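Local coordinates for protein glycine oxidase (Bacillus cereus ATCC 14579, PDB 7CYX) that binds flavin-adenine dinucleotide and probably oxidises glycine with molecular oxygen to glyoxylate, hydrogen peroxide and ammonium, at residues M318-A329 and S344-I352. Sequence-based numbering, arbitrary orientation.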
# COMPACT_ATOMS: atom_id res chain seq x y z
N MET A 318 -5.29 -29.93 5.09
CA MET A 318 -5.57 -29.50 3.71
C MET A 318 -6.14 -30.71 2.96
O MET A 318 -5.35 -31.56 2.56
CB MET A 318 -4.28 -29.06 3.03
CG MET A 318 -3.44 -28.17 3.90
SD MET A 318 -2.72 -26.85 2.94
CE MET A 318 -1.08 -27.51 2.70
N GLY A 319 -7.45 -30.76 2.78
CA GLY A 319 -8.04 -31.94 2.18
C GLY A 319 -9.55 -32.00 2.17
O GLY A 319 -10.24 -31.12 2.68
N GLU A 320 -10.04 -33.07 1.53
CA GLU A 320 -11.44 -33.40 1.34
C GLU A 320 -11.84 -34.48 2.35
O GLU A 320 -11.05 -35.38 2.64
CB GLU A 320 -11.63 -33.87 -0.11
CG GLU A 320 -13.04 -34.31 -0.45
CD GLU A 320 -13.37 -34.38 -1.93
OE1 GLU A 320 -12.43 -34.28 -2.77
OE2 GLU A 320 -14.57 -34.48 -2.25
N HIS A 321 -13.05 -34.35 2.91
CA HIS A 321 -13.65 -35.36 3.79
C HIS A 321 -13.92 -36.62 2.97
O HIS A 321 -14.42 -36.53 1.84
CB HIS A 321 -14.94 -34.79 4.40
CG HIS A 321 -15.47 -35.52 5.60
ND1 HIS A 321 -15.95 -36.80 5.53
CD2 HIS A 321 -15.64 -35.12 6.88
CE1 HIS A 321 -16.37 -37.18 6.73
NE2 HIS A 321 -16.20 -36.16 7.57
N GLU A 322 -13.60 -37.78 3.55
CA GLU A 322 -13.58 -39.04 2.80
C GLU A 322 -15.02 -39.49 2.46
O GLU A 322 -15.23 -40.19 1.48
CB GLU A 322 -12.81 -40.11 3.59
CG GLU A 322 -12.04 -41.07 2.69
CD GLU A 322 -10.88 -40.45 1.92
OE1 GLU A 322 -9.77 -40.36 2.49
OE2 GLU A 322 -11.08 -40.06 0.75
N GLU A 323 -16.00 -39.07 3.26
CA GLU A 323 -17.37 -39.55 3.15
C GLU A 323 -18.26 -38.40 2.64
O GLU A 323 -18.84 -38.51 1.57
CB GLU A 323 -17.83 -40.11 4.49
CG GLU A 323 -19.15 -40.88 4.45
CD GLU A 323 -19.59 -41.45 5.80
OE1 GLU A 323 -20.58 -42.21 5.82
OE2 GLU A 323 -18.93 -41.13 6.82
N ILE A 324 -18.33 -37.31 3.41
CA ILE A 324 -19.19 -36.16 3.12
C ILE A 324 -18.60 -35.41 1.92
O ILE A 324 -17.50 -34.87 2.00
CB ILE A 324 -19.33 -35.22 4.34
CG1 ILE A 324 -19.69 -36.00 5.61
CG2 ILE A 324 -20.33 -34.12 4.02
CD1 ILE A 324 -19.69 -35.18 6.88
N LYS A 325 -19.34 -35.41 0.81
CA LYS A 325 -18.82 -34.93 -0.46
C LYS A 325 -18.95 -33.40 -0.49
O LYS A 325 -19.98 -32.85 -0.10
CB LYS A 325 -19.52 -35.59 -1.64
CG LYS A 325 -19.01 -35.16 -3.02
CD LYS A 325 -17.57 -35.56 -3.31
CE LYS A 325 -17.01 -34.89 -4.55
NZ LYS A 325 -16.73 -33.45 -4.31
N GLY A 326 -17.86 -32.76 -0.91
CA GLY A 326 -17.78 -31.32 -1.07
C GLY A 326 -17.33 -30.59 0.19
O GLY A 326 -17.37 -29.36 0.22
N LEU A 327 -16.93 -31.34 1.23
CA LEU A 327 -16.51 -30.74 2.49
C LEU A 327 -14.97 -30.78 2.55
O LEU A 327 -14.36 -31.85 2.56
CB LEU A 327 -17.18 -31.50 3.64
CG LEU A 327 -17.31 -30.83 5.01
CD1 LEU A 327 -16.47 -31.55 6.05
CD2 LEU A 327 -16.97 -29.35 5.00
N TYR A 328 -14.36 -29.59 2.56
CA TYR A 328 -12.94 -29.43 2.49
C TYR A 328 -12.49 -28.67 3.74
O TYR A 328 -13.29 -27.99 4.37
CB TYR A 328 -12.53 -28.71 1.19
CG TYR A 328 -12.93 -29.40 -0.09
CD1 TYR A 328 -14.19 -29.21 -0.61
CD2 TYR A 328 -12.06 -30.24 -0.78
CE1 TYR A 328 -14.60 -29.85 -1.77
CE2 TYR A 328 -12.45 -30.88 -1.95
CZ TYR A 328 -13.72 -30.67 -2.45
OH TYR A 328 -14.17 -31.25 -3.60
N ALA A 329 -11.17 -28.73 4.00
CA ALA A 329 -10.52 -28.08 5.13
C ALA A 329 -9.17 -27.53 4.67
O ALA A 329 -8.51 -28.17 3.86
CB ALA A 329 -10.32 -29.07 6.26
N SER A 344 -1.09 -23.38 -0.89
CA SER A 344 -2.31 -23.90 -0.27
C SER A 344 -3.53 -23.66 -1.17
O SER A 344 -4.39 -24.54 -1.33
CB SER A 344 -2.53 -23.30 1.10
OG SER A 344 -1.48 -23.67 1.98
N GLY A 345 -3.63 -22.45 -1.72
CA GLY A 345 -4.72 -22.09 -2.61
C GLY A 345 -4.69 -22.90 -3.89
O GLY A 345 -5.73 -23.42 -4.35
N GLN A 346 -3.49 -22.97 -4.49
CA GLN A 346 -3.29 -23.68 -5.73
C GLN A 346 -3.73 -25.13 -5.52
O GLN A 346 -4.56 -25.65 -6.29
CB GLN A 346 -1.82 -23.57 -6.16
CG GLN A 346 -1.59 -23.86 -7.63
CD GLN A 346 -0.21 -23.44 -8.07
OE1 GLN A 346 0.79 -24.00 -7.63
NE2 GLN A 346 -0.15 -22.43 -8.93
N TYR A 347 -3.25 -25.74 -4.43
CA TYR A 347 -3.50 -27.14 -4.14
C TYR A 347 -4.99 -27.40 -3.95
O TYR A 347 -5.54 -28.35 -4.52
CB TYR A 347 -2.79 -27.61 -2.87
CG TYR A 347 -3.23 -28.98 -2.43
CD1 TYR A 347 -2.73 -30.12 -3.04
CD2 TYR A 347 -4.19 -29.15 -1.44
CE1 TYR A 347 -3.14 -31.38 -2.66
CE2 TYR A 347 -4.61 -30.41 -1.04
CZ TYR A 347 -4.09 -31.53 -1.66
OH TYR A 347 -4.45 -32.80 -1.31
N MET A 348 -5.61 -26.55 -3.13
CA MET A 348 -7.00 -26.73 -2.79
C MET A 348 -7.83 -26.66 -4.08
O MET A 348 -8.71 -27.47 -4.31
CB MET A 348 -7.45 -25.69 -1.76
CG MET A 348 -8.22 -26.24 -0.57
SD MET A 348 -7.52 -27.68 0.32
CE MET A 348 -5.83 -27.12 0.54
N ALA A 349 -7.53 -25.70 -4.96
CA ALA A 349 -8.31 -25.56 -6.19
C ALA A 349 -8.08 -26.78 -7.11
O ALA A 349 -9.05 -27.29 -7.69
CB ALA A 349 -7.99 -24.26 -6.88
N ASP A 350 -6.83 -27.25 -7.21
CA ASP A 350 -6.51 -28.48 -7.96
C ASP A 350 -7.37 -29.64 -7.42
O ASP A 350 -8.02 -30.35 -8.20
CB ASP A 350 -5.02 -28.81 -7.89
CG ASP A 350 -4.13 -28.07 -8.87
OD1 ASP A 350 -4.65 -27.26 -9.69
OD2 ASP A 350 -2.90 -28.31 -8.82
N LEU A 351 -7.39 -29.79 -6.09
CA LEU A 351 -8.12 -30.86 -5.43
C LEU A 351 -9.63 -30.71 -5.64
O LEU A 351 -10.36 -31.71 -5.77
CB LEU A 351 -7.80 -30.82 -3.94
CG LEU A 351 -8.64 -31.76 -3.07
CD1 LEU A 351 -8.42 -33.20 -3.50
CD2 LEU A 351 -8.29 -31.58 -1.60
N ILE A 352 -10.13 -29.48 -5.60
CA ILE A 352 -11.55 -29.26 -5.79
C ILE A 352 -11.94 -29.63 -7.23
O ILE A 352 -13.04 -30.08 -7.45
CB ILE A 352 -11.93 -27.81 -5.41
CG1 ILE A 352 -11.89 -27.64 -3.89
CG2 ILE A 352 -13.28 -27.43 -6.01
CD1 ILE A 352 -11.98 -26.20 -3.39
O HOH W 1 -5.63 -33.88 1.18
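One face of the Tyr328 ring is covered by Ile352, whose CG1 lies 3.8 Å from the centroid of that ring and 12° off its normal, which meets the geometry of a CH-pi contact. Leu351 comes to the same ring at its edge, with CG 4.1 Å from Tyr328 CE2. Within the helix, Leu351 CB lies over one face of the Tyr347 ring, offset toward the rim, and Met348 CE lies in plane at its edge. A water bridges the segments, donating to Met318 O (2.7 Å) and accepting from Tyr347 OH (3.0 Å). The two methionines cross at about a right angle, Met348 CE reaching 3.5 Å from Met318 CB; the bend at Met348 chi2 (49°), continued at chi3, brings its methyl there. Met318 SD lies 3.5 Å from Ser344 OG, a hydroxyl hydrogen-bonded to Leu340 O and His333 NE2. Leu351 CD2 packs on the backbone at Gly319 CA (3.8 Å). Strand 327-331, joined to edge strand 317-318 and to strand 203-206 in the Rossmann-type sheet of the FAD-binding domain, receives helix 341-352 on one side; residues 327-329 and 344-352 run nearly antiparallel (162° between their axes), while Ala349 and Ile352 also touch helix 14-25.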